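Long-range contacts in NK CELL activating receptor (Homo sapiens, PDB 1HKF), which acts as a cytotoxicity-activating receptor of natural killer cells and may help activated cells to lyse tumour cells more efficiently: residues K16-Q21 / V115-V120; S39-K44 / I75-D80; K44-E49 / G97-R102. One frame throughout, in Å; residues are numbered along the deposited sequence.

The three contacts fall within the extracellular V-set domain of the receptor, a sandwich of two beta-sheets. Contact 1 closes almost the whole chain, joining the first strand, 18-22, to the last, 111-121, and the other two lie inside that loop, their segments alternating along the chain. Contact 3 pairs strands 43-49 and 97-104 of the same sheet; the centres of contacts 1 and 3 are about 10 Å apart, and they touch. Contact 2 lies about 22 Å from contact 1 and about 16 Å from contact 3, centre to centre. It shares Lys-44 with contact 3 but reaches strand 73-78, so contacts 1 and 3 lie in one sheet and contact 2 ties it to the other.

Contact 1: residues K16-Q21 / V115-V120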
loop_
_atom_site.group_PDB
_atom_site.type_symbol
_atom_site.label_atom_id
_atom_site.label_comp_id
_atom_site.label_asym_id
_atom_site.label_seq_id
_atom_site.Cartn_x
_atom_site.Cartn_y
_atom_site.Cartn_z
ATOM N N LYS A 16 6.184 15.743 13.967
ATOM C CA LYS A 16 6.671 15.618 12.601
ATOM C C LYS A 16 6.042 14.468 11.819
ATOM O O LYS A 16 6.496 13.298 11.882
ATOM C CB LYS A 16 8.190 15.491 12.519
ATOM C CG LYS A 16 8.678 15.978 11.156
ATOM C CD LYS A 16 10.166 15.852 10.991
ATOM C CE LYS A 16 10.945 16.752 11.953
ATOM N NZ LYS A 16 12.448 16.578 11.821
ATOM N N ALA A 17 5.018 14.855 11.058
ATOM C CA ALA A 17 4.255 13.962 10.212
ATOM C C ALA A 17 5.155 13.213 9.273
ATOM O O ALA A 17 6.075 13.788 8.717
ATOM C CB ALA A 17 3.222 14.780 9.410
ATOM N N GLN A 18 4.910 11.922 9.106
ATOM C CA GLN A 18 5.673 11.168 8.138
ATOM C C GLN A 18 4.885 11.327 6.819
ATOM O O GLN A 18 3.642 11.263 6.796
ATOM C CB GLN A 18 5.769 9.748 8.579
ATOM C CG GLN A 18 6.775 9.645 9.691
ATOM C CD GLN A 18 6.843 8.265 10.278
ATOM O OE1 GLN A 18 7.588 7.399 9.802
ATOM N NE2 GLN A 18 6.042 8.037 11.321
ATOM N N VAL A 19 5.608 11.602 5.741
ATOM C CA VAL A 19 4.980 11.850 4.437
ATOM C C VAL A 19 4.686 10.618 3.637
ATOM O O VAL A 19 5.551 9.824 3.394
ATOM C CB VAL A 19 5.842 12.823 3.605
ATOM C CG1 VAL A 19 5.308 12.932 2.141
ATOM C CG2 VAL A 19 5.786 14.177 4.261
ATOM N N LEU A 20 3.439 10.429 3.271
ATOM C CA LEU A 20 3.103 9.259 2.434
ATOM C C LEU A 20 2.659 9.874 1.111
ATOM O O LEU A 20 1.918 10.828 1.099
ATOM C CB LEU A 20 1.932 8.487 3.040
ATOM C CG LEU A 20 2.207 7.964 4.457
ATOM C CD1 LEU A 20 1.086 7.050 4.798
ATOM C CD2 LEU A 20 3.514 7.190 4.526
ATOM N N GLN A 21 3.062 9.303 0.003
ATOM C CA GLN A 21 2.704 9.915 -1.285
ATOM C C GLN A 21 2.290 8.870 -2.313
ATOM O O GLN A 21 2.973 7.870 -2.485
ATOM C CB GLN A 21 3.925 10.707 -1.814
ATOM C CG GLN A 21 3.762 11.236 -3.223
ATOM C CD GLN A 21 4.773 12.365 -3.606
ATOM O OE1 GLN A 21 5.716 12.713 -2.836
ATOM N NE2 GLN A 21 4.566 12.939 -4.799
ATOM N N VAL A 115 0.408 8.005 15.645
ATOM C CA VAL A 115 1.429 8.392 14.673
ATOM C C VAL A 115 0.738 9.298 13.668
ATOM O O VAL A 115 -0.353 8.990 13.183
ATOM C CB VAL A 115 2.041 7.160 13.967
ATOM C CG1 VAL A 115 3.153 7.591 13.004
ATOM C CG2 VAL A 115 2.623 6.200 15.017
ATOM N N ARG A 116 1.361 10.447 13.400
ATOM C CA ARG A 116 0.817 11.418 12.464
ATOM C C ARG A 116 1.462 11.195 11.089
ATOM O O ARG A 116 2.687 10.928 10.990
ATOM C CB ARG A 116 1.127 12.840 12.924
ATOM C CG ARG A 116 0.270 13.888 12.275
ATOM C CD ARG A 116 0.826 15.311 12.519
ATOM N NE ARG A 116 -0.214 16.322 12.264
ATOM C CZ ARG A 116 0.050 17.575 11.904
ATOM N NH1 ARG A 116 1.316 17.969 11.777
ATOM N NH2 ARG A 116 -0.943 18.418 11.617
ATOM N N PHE A 117 0.634 11.313 10.045
ATOM C CA PHE A 117 1.109 11.112 8.666
ATOM C C PHE A 117 0.588 12.240 7.826
ATOM O O PHE A 117 -0.448 12.821 8.164
ATOM C CB PHE A 117 0.561 9.807 8.055
ATOM C CG PHE A 117 1.057 8.560 8.729
ATOM C CD1 PHE A 117 0.352 7.998 9.803
ATOM C CD2 PHE A 117 2.220 7.958 8.311
ATOM C CE1 PHE A 117 0.844 6.838 10.436
ATOM C CE2 PHE A 117 2.696 6.814 8.947
ATOM C CZ PHE A 117 2.001 6.260 10.012
ATOM N N TYR A 118 1.324 12.559 6.763
ATOM C CA TYR A 118 0.851 13.553 5.787
ATOM C C TYR A 118 0.718 12.765 4.443
ATOM O O TYR A 118 1.731 12.223 3.903
ATOM C CB TYR A 118 1.827 14.714 5.584
ATOM C CG TYR A 118 1.163 15.824 4.779
ATOM C CD1 TYR A 118 0.066 16.494 5.283
ATOM C CD2 TYR A 118 1.584 16.167 3.524
ATOM C CE1 TYR A 118 -0.594 17.471 4.547
ATOM C CE2 TYR A 118 0.924 17.172 2.774
ATOM C CZ TYR A 118 -0.150 17.802 3.293
ATOM O OH TYR A 118 -0.826 18.774 2.598
ATOM N N LEU A 119 -0.523 12.625 3.978
ATOM C CA LEU A 119 -0.801 11.913 2.709
ATOM C C LEU A 119 -0.883 12.914 1.600
ATOM O O LEU A 119 -1.658 13.881 1.668
ATOM C CB LEU A 119 -2.155 11.190 2.702
ATOM C CG LEU A 119 -2.551 10.409 1.405
ATOM C CD1 LEU A 119 -1.575 9.281 1.133
ATOM C CD2 LEU A 119 -3.917 9.790 1.567
ATOM N N VAL A 120 -0.072 12.670 0.582
ATOM C CA VAL A 120 -0.076 13.502 -0.594
ATOM C C VAL A 120 -0.538 12.652 -1.770
ATOM O O VAL A 120 0.087 11.651 -2.126
ATOM C CB VAL A 120 1.296 14.053 -0.867
ATOM C CG1 VAL A 120 1.229 14.947 -2.129
ATOM C CG2 VAL A 120 1.720 14.927 0.342
HETATM O O HOH W 1 4.984 10.719 12.425
#
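Leu-20 brings its CD1 methyl obliquely to the ring of Phe-117, 3.8 Å from CD2, while Ala-17 CB also lies obliquely to the guanidinium of Arg-116, whose NE is paired with Glu-49. These contacts flank the parallel pairing of the A' and G strands that marks a V-set immunoglobulin domain. Four backbone bonds hold it, among them Leu-20 N to Tyr-118 O at 2.6 Å and Tyr-118 N to Gln-18 O at 2.7 Å. Leu-20 is registered with Leu-119, yet with CG anti to its own carbonyl carbon (chi1 -60°) it leans back to Phe-117; its CB meanwhile keeps Leu-119 CD1 at 4.1 Å. Leu-20, Phe-117 and Leu-119 suit the buried face because it packs on Leu-28 and Val-30 of the opposing sheet. On the other face, Val-19 CG2 rests 4.2 Å from Tyr-118 CB, and the small Ala-17 fits close to the same CB. Gln-21 forms backbone hydrogen bonds with the second subunit, so strand 18-22 also meets the second subunit of the assembly. Near the N-terminal end, a water donates to Lys-16 O and Arg-116 O and accepts from Gln-18 NE2 at 3.1 Å.

Contact 2: residues S39-K44 / I75-D80; sequences SLYEKK and IWDDPD
Tyr-41 and Lys-44 converge on one carboxylate oxygen of Asp-77, and this polar knot is the tight part of the contact. Tyr-41 OH donates to Asp-77 OD2 at 2.6 Å, using the anti lone pair of that oxygen, and the phenol and carboxylate planes are turned 37° apart; the same hydroxyl is also hydrogen-bonded with Ser-61 OG. Lys-44 NZ reaches OD2 at 2.9 Å from above the carboxylate plane, adding a salt bridge. The lysine gets there by bending at chi2 (-61°) and again at chi4, which folds the ammonium back until it also donates to Glu-42 O at 2.7 Å, in the carbonyl plane. Two donors thus grip OD2, while OD1 is hydrogen-bonded with Tyr-34 OH, whose ring also makes a cation-pi contact with Lys-44. A long, flexible lysine suits this buried place, and its charge probably helps to keep the buried aspartate ionised. Deeper in the sandwich, the Ile-75 CD1 methyl lies 3.8 Å from the backbone carbonyl O of Lys-44, and the apolar neighbours of Ile-75 are Phe-84, Val-86 and Val-59.

Towards solvent the fit is slacker. Pro-79 CG meets the edge of the Tyr-41 ring, in its plane, 3.9 Å from CE2, although the two CA atoms are 8.3 Å apart. Asp-78 points away from this interface; its OD1 accepts from Asp-80 N, forming an Asx turn at residues 78-80, and also pairs with Arg-65. A buried salt bridge and hydrogen bonds thus join the two sheets of the V-set sandwich, linking strand C and the B-C loop residue Tyr-41 to strand D.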
loop_
_atom_site.group_PDB
_atom_site.type_symbol
_atom_site.label_atom_id
_atom_site.label_comp_id
_atom_site.label_asym_id
_atom_site.label_seq_id
_atom_site.Cartn_x
_atom_site.Cartn_y
_atom_site.Cartn_z
ATOM N N SER A 39 -4.196 -9.682 27.846
ATOM C CA SER A 39 -5.523 -10.129 27.440
ATOM C C SER A 39 -6.416 -8.932 27.155
ATOM O O SER A 39 -7.573 -9.129 26.801
ATOM C CB SER A 39 -6.177 -10.911 28.569
ATOM O OG SER A 39 -6.670 -10.012 29.579
ATOM N N LEU A 40 -5.914 -7.707 27.352
ATOM C CA LEU A 40 -6.738 -6.516 27.134
ATOM C C LEU A 40 -6.694 -6.012 25.650
ATOM O O LEU A 40 -5.608 -5.971 25.028
ATOM C CB LEU A 40 -6.292 -5.423 28.107
ATOM C CG LEU A 40 -6.981 -5.491 29.474
ATOM C CD1 LEU A 40 -6.642 -4.286 30.328
ATOM C CD2 LEU A 40 -8.465 -5.515 29.245
ATOM N N TYR A 41 -7.848 -5.633 25.095
ATOM C CA TYR A 41 -7.868 -5.190 23.704
ATOM C C TYR A 41 -8.070 -3.711 23.495
ATOM O O TYR A 41 -9.068 -3.140 23.907
ATOM C CB TYR A 41 -8.922 -5.916 22.847
ATOM C CG TYR A 41 -8.830 -5.532 21.345
ATOM C CD1 TYR A 41 -9.751 -4.660 20.759
ATOM C CD2 TYR A 41 -7.799 -6.020 20.545
ATOM C CE1 TYR A 41 -9.645 -4.288 19.415
ATOM C CE2 TYR A 41 -7.675 -5.657 19.200
ATOM C CZ TYR A 41 -8.608 -4.793 18.654
ATOM O OH TYR A 41 -8.503 -4.458 17.356
ATOM N N GLU A 42 -7.124 -3.110 22.788
ATOM C CA GLU A 42 -7.176 -1.693 22.467
ATOM C C GLU A 42 -7.773 -1.439 21.076
ATOM O O GLU A 42 -7.252 -1.939 20.051
ATOM C CB GLU A 42 -5.767 -1.112 22.524
ATOM C CG GLU A 42 -5.080 -1.140 23.938
ATOM C CD GLU A 42 -3.704 -0.436 23.917
ATOM O OE1 GLU A 42 -2.696 -1.016 23.393
ATOM O OE2 GLU A 42 -3.635 0.717 24.394
ATOM N N LYS A 43 -8.856 -0.680 21.011
ATOM C CA LYS A 43 -9.398 -0.366 19.704
ATOM C C LYS A 43 -8.354 0.409 18.859
ATOM O O LYS A 43 -7.555 1.192 19.394
ATOM C CB LYS A 43 -10.667 0.438 19.855
ATOM C CG LYS A 43 -11.689 -0.419 20.529
ATOM C CD LYS A 43 -13.003 0.281 20.656
ATOM C CE LYS A 43 -14.008 -0.721 21.235
ATOM N NZ LYS A 43 -15.374 -0.108 21.089
ATOM N N LYS A 44 -8.355 0.179 17.548
ATOM C CA LYS A 44 -7.383 0.839 16.653
ATOM C C LYS A 44 -8.199 1.743 15.764
ATOM O O LYS A 44 -9.313 1.365 15.351
ATOM C CB LYS A 44 -6.659 -0.236 15.846
ATOM C CG LYS A 44 -6.060 -1.405 16.710
ATOM C CD LYS A 44 -5.024 -0.866 17.702
ATOM C CE LYS A 44 -4.197 -1.970 18.347
ATOM N NZ LYS A 44 -5.109 -3.039 18.930
ATOM N N ILE A 75 -9.308 -1.843 8.220
ATOM C CA ILE A 75 -8.188 -2.084 9.107
ATOM C C ILE A 75 -8.117 -3.576 9.357
ATOM O O ILE A 75 -9.118 -4.232 9.467
ATOM C CB ILE A 75 -8.336 -1.365 10.519
ATOM C CG1 ILE A 75 -8.010 0.120 10.404
ATOM C CG2 ILE A 75 -7.371 -1.988 11.570
ATOM C CD1 ILE A 75 -8.359 0.937 11.659
ATOM N N TRP A 76 -6.924 -4.125 9.394
ATOM C CA TRP A 76 -6.846 -5.485 9.781
ATOM C C TRP A 76 -5.904 -5.367 10.975
ATOM O O TRP A 76 -4.773 -4.881 10.819
ATOM C CB TRP A 76 -6.207 -6.394 8.730
ATOM C CG TRP A 76 -5.987 -7.765 9.300
ATOM C CD1 TRP A 76 -4.812 -8.287 9.736
ATOM C CD2 TRP A 76 -6.989 -8.770 9.543
ATOM N NE1 TRP A 76 -5.008 -9.566 10.235
ATOM C CE2 TRP A 76 -6.337 -9.882 10.120
ATOM C CE3 TRP A 76 -8.374 -8.838 9.316
ATOM C CZ2 TRP A 76 -7.017 -11.053 10.466
ATOM C CZ3 TRP A 76 -9.057 -10.011 9.659
ATOM C CH2 TRP A 76 -8.372 -11.099 10.222
ATOM N N ASP A 77 -6.362 -5.793 12.153
ATOM C CA ASP A 77 -5.500 -5.733 13.339
ATOM C C ASP A 77 -5.312 -7.077 13.979
ATOM O O ASP A 77 -6.275 -7.791 14.267
ATOM C CB ASP A 77 -6.080 -4.773 14.357
ATOM C CG ASP A 77 -5.312 -4.778 15.655
ATOM O OD1 ASP A 77 -4.073 -4.823 15.573
ATOM O OD2 ASP A 77 -5.963 -4.729 16.741
ATOM N N ASP A 78 -4.070 -7.448 14.209
ATOM C CA ASP A 78 -3.836 -8.704 14.867
ATOM C C ASP A 78 -2.782 -8.526 15.951
ATOM O O ASP A 78 -1.601 -8.447 15.643
ATOM C CB ASP A 78 -3.369 -9.801 13.901
ATOM C CG ASP A 78 -3.152 -11.155 14.629
ATOM O OD1 ASP A 78 -3.411 -11.235 15.872
ATOM O OD2 ASP A 78 -2.725 -12.133 13.982
ATOM N N PRO A 79 -3.203 -8.519 17.250
ATOM C CA PRO A 79 -2.312 -8.358 18.408
ATOM C C PRO A 79 -1.186 -9.357 18.456
ATOM O O PRO A 79 -0.102 -9.040 18.925
ATOM C CB PRO A 79 -3.257 -8.494 19.592
ATOM C CG PRO A 79 -4.469 -7.876 19.097
ATOM C CD PRO A 79 -4.605 -8.478 17.690
ATOM N N ASP A 80 -1.424 -10.570 17.979
ATOM C CA ASP A 80 -0.370 -11.582 17.962
ATOM C C ASP A 80 0.747 -11.145 17.058
ATOM O O ASP A 80 1.879 -11.598 17.238
ATOM C CB ASP A 80 -0.872 -12.914 17.419
ATOM C CG ASP A 80 -1.919 -13.565 18.319
ATOM O OD1 ASP A 80 -1.842 -13.377 19.565
ATOM O OD2 ASP A 80 -2.799 -14.282 17.766
#

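Contact 3: residues K44-E49 / G97-R102; sequences KGWCKE and GHYWCR
Trp-46 fills the hollow between Tyr-99 and Cys-101, one indole face taking Tyr-99 CB and an edge meeting Cys-101 CB. Tyr-99 CB sits over its six-membered ring, 3.8 Å from the centroid, a CH-pi contact, and Cys-101 CB lies 3.6 Å from CE3. The Tyr-99 ring runs nearly parallel to the indole, with planes 15° apart, but is slid so far along that the two barely overlap. Lys-48 lays its extended chain along the tyrosine, CG 3.9 Å from the centroid, so the tyrosine ring has Lys-48 over one face and the indole, offset, on the other side. Gly-97, with no side chain, leaves the lysine chain room to pass, CE lying 3.9 Å from its CA, and the ammonium continues to Ser-96 O. Tyr-99 OH is hydrogen-bonded to Asp-95 O, the arrangement known as the tyrosine corner of immunoglobulin domains.

The opposite face is built differently. Cys-47 SG, with chi1 59° placing it between its backbone N and carbonyl carbon, lies over the guanidinium of Arg-102, 4.1 Å from NH1, and near Trp-100 CB. Glu-49 then reaches the rim of the Trp-100 indole, where NE1 donates to the anti lone pair of OE1 at 2.7 Å in a bent bond, 133° at the hydrogen; Arg-116 is the carboxylate's ionic partner. Between the two faces the backbones pair in antiparallel fashion, with Gly-45 and Arg-102 bonded to each other in both directions.

These are the C and F strands at the heart of the sheet. Cys-101 forms the disulfide to Cys-32 of the opposing sheet, Cys-47 forms a second one to Cys-55 of strand 54-61, and strand 111-121 flanks 97-104 on its far side, while Trp-46 packs on Val-86 and Met-88 of strand 83-88.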
loop_
_atom_site.group_PDB
_atom_site.type_symbol
_atom_site.label_atom_id
_atom_site.label_comp_id
_atom_site.label_asym_id
_atom_site.label_seq_id
_atom_site.Cartn_x
_atom_site.Cartn_y
_atom_site.Cartn_z
ATOM N N LYS A 44 -8.355 0.179 17.548
ATOM C CA LYS A 44 -7.383 0.839 16.653
ATOM C C LYS A 44 -8.199 1.743 15.764
ATOM O O LYS A 44 -9.313 1.365 15.351
ATOM C CB LYS A 44 -6.659 -0.236 15.846
ATOM C CG LYS A 44 -6.060 -1.405 16.710
ATOM C CD LYS A 44 -5.024 -0.866 17.702
ATOM C CE LYS A 44 -4.197 -1.970 18.347
ATOM N NZ LYS A 44 -5.109 -3.039 18.930
ATOM N N GLY A 45 -7.703 2.944 15.467
ATOM C CA GLY A 45 -8.495 3.845 14.627
ATOM C C GLY A 45 -7.600 4.591 13.662
ATOM O O GLY A 45 -6.386 4.694 13.873
ATOM N N TRP A 46 -8.209 5.094 12.598
ATOM C CA TRP A 46 -7.523 5.882 11.566
ATOM C C TRP A 46 -8.419 7.107 11.398
ATOM O O TRP A 46 -9.629 6.974 11.211
ATOM C CB TRP A 46 -7.460 5.117 10.239
ATOM C CG TRP A 46 -6.789 5.860 9.045
ATOM C CD1 TRP A 46 -7.399 6.212 7.849
ATOM C CD2 TRP A 46 -5.388 6.182 8.883
ATOM N NE1 TRP A 46 -6.468 6.712 6.965
ATOM C CE2 TRP A 46 -5.229 6.709 7.562
ATOM C CE3 TRP A 46 -4.248 6.071 9.721
ATOM C CZ2 TRP A 46 -3.982 7.124 7.057
ATOM C CZ3 TRP A 46 -3.014 6.479 9.231
ATOM C CH2 TRP A 46 -2.888 7.006 7.884
ATOM N N CYS A 47 -7.849 8.307 11.491
ATOM C CA CYS A 47 -8.701 9.474 11.336
ATOM C C CYS A 47 -7.948 10.564 10.608
ATOM O O CYS A 47 -6.731 10.577 10.571
ATOM C CB CYS A 47 -9.178 9.972 12.713
ATOM S SG CYS A 47 -7.741 10.374 13.732
ATOM N N LYS A 48 -8.695 11.492 10.038
ATOM C CA LYS A 48 -8.111 12.580 9.289
ATOM C C LYS A 48 -8.206 13.903 10.041
ATOM O O LYS A 48 -9.286 14.264 10.482
ATOM C CB LYS A 48 -8.829 12.728 7.938
ATOM C CG LYS A 48 -8.102 13.683 7.053
ATOM C CD LYS A 48 -8.628 13.715 5.637
ATOM C CE LYS A 48 -7.656 14.522 4.792
ATOM N NZ LYS A 48 -8.312 15.191 3.649
ATOM N N GLU A 49 -7.108 14.643 10.151
ATOM C CA GLU A 49 -7.165 15.918 10.873
ATOM C C GLU A 49 -8.050 16.916 10.184
ATOM O O GLU A 49 -7.857 17.172 8.991
ATOM C CB GLU A 49 -5.799 16.596 10.980
ATOM C CG GLU A 49 -4.943 16.141 12.110
ATOM C CD GLU A 49 -3.558 16.754 12.106
ATOM O OE1 GLU A 49 -2.650 16.234 12.758
ATOM O OE2 GLU A 49 -3.377 17.857 11.379
ATOM N N GLY A 97 -3.819 15.143 2.922
ATOM C CA GLY A 97 -4.015 15.781 4.218
ATOM C C GLY A 97 -3.290 15.041 5.336
ATOM O O GLY A 97 -2.489 14.116 5.075
ATOM N N HIS A 98 -3.548 15.469 6.576
ATOM C CA HIS A 98 -2.896 14.869 7.758
ATOM C C HIS A 98 -3.811 13.814 8.330
ATOM O O HIS A 98 -5.015 14.011 8.413
ATOM C CB HIS A 98 -2.633 15.943 8.831
ATOM C CG HIS A 98 -1.408 16.763 8.572
ATOM N ND1 HIS A 98 -1.463 18.064 8.128
ATOM C CD2 HIS A 98 -0.090 16.442 8.624
ATOM C CE1 HIS A 98 -0.237 18.510 7.910
ATOM N NE2 HIS A 98 0.617 17.545 8.200
ATOM N N TYR A 99 -3.217 12.710 8.744
ATOM C CA TYR A 99 -3.950 11.582 9.312
ATOM C C TYR A 99 -3.181 11.062 10.520
ATOM O O TYR A 99 -1.981 11.295 10.653
ATOM C CB TYR A 99 -4.004 10.401 8.298
ATOM C CG TYR A 99 -4.881 10.605 7.060
ATOM C CD1 TYR A 99 -4.459 11.388 5.994
ATOM C CD2 TYR A 99 -6.141 10.048 6.999
ATOM C CE1 TYR A 99 -5.285 11.620 4.885
ATOM C CE2 TYR A 99 -7.000 10.257 5.888
ATOM C CZ TYR A 99 -6.560 11.051 4.834
ATOM O OH TYR A 99 -7.420 11.277 3.752
ATOM N N TRP A 100 -3.864 10.301 11.358
ATOM C CA TRP A 100 -3.229 9.654 12.508
ATOM C C TRP A 100 -3.786 8.257 12.633
ATOM O O TRP A 100 -4.977 8.044 12.444
ATOM C CB TRP A 100 -3.615 10.300 13.844
ATOM C CG TRP A 100 -3.197 11.706 14.086
ATOM C CD1 TRP A 100 -3.791 12.825 13.601
ATOM C CD2 TRP A 100 -2.143 12.133 14.931
ATOM N NE1 TRP A 100 -3.169 13.933 14.099
ATOM C CE2 TRP A 100 -2.149 13.532 14.923
ATOM C CE3 TRP A 100 -1.186 11.461 15.710
ATOM C CZ2 TRP A 100 -1.230 14.294 15.669
ATOM C CZ3 TRP A 100 -0.268 12.212 16.455
ATOM C CH2 TRP A 100 -0.298 13.614 16.425
ATOM N N CYS A 101 -2.921 7.310 12.936
ATOM C CA CYS A 101 -3.419 6.005 13.269
ATOM C C CYS A 101 -3.353 6.122 14.844
ATOM O O CYS A 101 -2.364 6.607 15.400
ATOM C CB CYS A 101 -2.532 4.898 12.710
ATOM S SG CYS A 101 -0.915 4.893 13.457
ATOM N N ARG A 102 -4.459 5.805 15.522
ATOM C CA ARG A 102 -4.526 5.893 16.976
ATOM C C ARG A 102 -4.898 4.565 17.635
ATOM O O ARG A 102 -5.562 3.730 17.037
ATOM C CB ARG A 102 -5.505 6.972 17.381
ATOM C CG ARG A 102 -4.964 8.347 17.165
ATOM C CD ARG A 102 -6.008 9.412 17.420
ATOM N NE ARG A 102 -5.371 10.718 17.397
ATOM C CZ ARG A 102 -6.028 11.869 17.436
ATOM N NH1 ARG A 102 -7.356 11.879 17.497
ATOM N NH2 ARG A 102 -5.349 13.012 17.421
HETATM O O HOH W 2 -5.778 16.837 6.812
#